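PDB 3L7Y: uncharacterized protein from Streptococcus mutans, which probably acts as a magnesium-dependent phosphatase of the haloacid dehalogenase-like hydrolase family. Local coordinates for residues R59-I63 with L293-D297. Sequence-based numbering, arbitrary orientation.
Sequences RFQRI and LDVID
Asp297 receives two arginines, Arg59 and Arg62, in different ways. Arg62 meets the carboxylate end-on: its NH2 takes the syn lone pair of Asp297 OD1 at 2.7 Å, while NH1 reaches Asp297 OD2 at 3.0 Å on the syn side, somewhat out of the carboxylate plane. Arg59 comes side-on and spends two nitrogens on a single oxygen, NE lying 3.0 Å and NH2 3.2 Å from Asp297 OD2, which its guanidinium holds at the edge. OD2 therefore accepts three hydrogen bonds. Arg59 gets there on an extended chain (chi1 -179°, chi2 177°) whose methylenes run alongside Leu293 in the opposite direction, CD against CD1, whereas Arg62 bends at chi2 and chi3 to bring its end back to the acid. Beneath the charges, Ile63 CD1 packs on Leu293 CB (3.8 Å), and Ile63 CG2 touches Ile296 CG2 at 3.5 Å. Leu293 CD2 abuts the edge of the Phe60 ring, which Phe48 also meets edge-to-face. Asp56 OD1 accepts a hydrogen bond from Arg59 N. The contact joins helices 57-69 and 291-301, whose local axes run 10.9 Å apart at 33°, on one face of the central sheet of the Rossmann-like domain, where Phe60 meets Phe74 of strand 73-77 edge-to-face. Two cations around one carboxylate would probably favour its ionised form, and the paired grips restrict its rotation above the apolar seam.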
loop_
_atom_site.group_PDB
_atom_site.type_symbol
_atom_site.label_atom_id
_atom_site.label_comp_id
_atom_site.label_asym_id
_atom_site.label_seq_id
_atom_site.Cartn_x
_atom_site.Cartn_y
_atom_site.Cartn_z
ATOM N N ARG A 59 18.700 -1.218 13.904
ATOM C CA ARG A 59 19.464 -1.209 12.664
ATOM C C ARG A 59 18.878 -0.152 11.743
ATOM O O ARG A 59 19.616 0.580 11.081
ATOM C CB ARG A 59 19.476 -2.593 11.996
ATOM C CG ARG A 59 20.285 -2.665 10.706
ATOM C CD ARG A 59 20.327 -4.079 10.121
ATOM N NE ARG A 59 21.255 -4.164 8.997
ATOM C CZ ARG A 59 21.403 -5.229 8.215
ATOM N NH1 ARG A 59 20.679 -6.324 8.425
ATOM N NH2 ARG A 59 22.277 -5.197 7.219
ATOM N N PHE A 60 17.550 -0.061 11.719
ATOM C CA PHE A 60 16.888 0.911 10.863
ATOM C C PHE A 60 17.211 2.353 11.240
ATOM O O PHE A 60 17.524 3.170 10.381
ATOM C CB PHE A 60 15.365 0.751 10.868
ATOM C CG PHE A 60 14.661 1.873 10.151
ATOM C CD1 PHE A 60 14.715 1.966 8.766
ATOM C CD2 PHE A 60 13.994 2.855 10.854
ATOM C CE1 PHE A 60 14.092 3.013 8.101
ATOM C CE2 PHE A 60 13.365 3.901 10.198
ATOM C CZ PHE A 60 13.418 3.982 8.818
ATOM N N GLN A 61 17.099 2.679 12.522
ATOM C CA GLN A 61 17.320 4.054 12.934
ATOM C C GLN A 61 18.755 4.502 12.625
ATOM O O GLN A 61 18.990 5.659 12.287
ATOM C CB GLN A 61 16.949 4.255 14.413
ATOM C CG GLN A 61 15.434 4.272 14.632
ATOM C CD GLN A 61 15.028 4.457 16.079
ATOM O OE1 GLN A 61 15.481 3.727 16.962
ATOM N NE2 GLN A 61 14.148 5.431 16.329
ATOM N N ARG A 62 19.708 3.581 12.727
ATOM C CA ARG A 62 21.093 3.894 12.402
ATOM C C ARG A 62 21.240 4.093 10.892
ATOM O O ARG A 62 21.979 4.964 10.429
ATOM C CB ARG A 62 22.024 2.782 12.902
ATOM C CG ARG A 62 23.485 3.192 13.016
ATOM C CD ARG A 62 24.267 2.886 11.746
ATOM N NE ARG A 62 24.251 1.456 11.436
ATOM C CZ ARG A 62 24.148 0.573 10.444
ATOM N NH1 ARG A 62 23.992 -0.724 10.207
ATOM N NH2 ARG A 62 23.634 0.901 9.265
ATOM N N ILE A 63 20.531 3.274 10.124
ATOM C CA ILE A 63 20.501 3.450 8.680
ATOM C C ILE A 63 19.869 4.793 8.334
ATOM O O ILE A 63 20.358 5.514 7.470
ATOM C CB ILE A 63 19.757 2.304 7.998
ATOM C CG1 ILE A 63 20.597 1.031 8.065
ATOM C CG2 ILE A 63 19.457 2.639 6.547
ATOM C CD1 ILE A 63 19.962 -0.148 7.342
ATOM N N LEU A 293 16.922 -3.870 4.722
ATOM C CA LEU A 293 18.001 -3.148 5.396
ATOM C C LEU A 293 19.338 -3.680 4.903
ATOM O O LEU A 293 20.327 -2.951 4.813
ATOM C CB LEU A 293 17.899 -3.289 6.914
ATOM C CG LEU A 293 16.585 -2.778 7.524
ATOM C CD1 LEU A 293 16.638 -2.909 9.024
ATOM C CD2 LEU A 293 16.296 -1.325 7.135
ATOM N N ASP A 294 19.353 -4.962 4.571
ATOM C CA ASP A 294 20.577 -5.604 4.089
ATOM C C ASP A 294 21.047 -4.922 2.812
ATOM O O ASP A 294 22.223 -4.567 2.677
ATOM C CB ASP A 294 20.338 -7.091 3.855
ATOM C CG ASP A 294 21.487 -7.760 3.133
ATOM O OD1 ASP A 294 21.222 -8.440 2.117
ATOM O OD2 ASP A 294 22.651 -7.594 3.572
ATOM N N VAL A 295 20.128 -4.741 1.875
ATOM C CA VAL A 295 20.436 -4.090 0.608
ATOM C C VAL A 295 20.845 -2.646 0.845
ATOM O O VAL A 295 21.782 -2.163 0.231
ATOM C CB VAL A 295 19.236 -4.143 -0.361
ATOM C CG1 VAL A 295 19.460 -3.225 -1.564
ATOM C CG2 VAL A 295 18.987 -5.576 -0.805
ATOM N N ILE A 296 20.159 -1.965 1.758
ATOM C CA ILE A 296 20.478 -0.572 2.037
ATOM C C ILE A 296 21.858 -0.409 2.671
ATOM O O ILE A 296 22.607 0.475 2.267
ATOM C CB ILE A 296 19.422 0.120 2.934
ATOM C CG1 ILE A 296 18.035 0.073 2.284
ATOM C CG2 ILE A 296 19.834 1.559 3.201
ATOM C CD1 ILE A 296 16.903 0.549 3.242
ATOM N N ASP A 297 22.188 -1.241 3.668
ATOM C CA ASP A 297 23.526 -1.237 4.252
ATOM C C ASP A 297 24.597 -1.585 3.221
ATOM O O ASP A 297 25.717 -1.081 3.287
ATOM C CB ASP A 297 23.624 -2.187 5.451
ATOM C CG ASP A 297 23.393 -1.484 6.775
ATOM O OD1 ASP A 297 23.497 -0.235 6.823
ATOM O OD2 ASP A 297 23.118 -2.179 7.776
#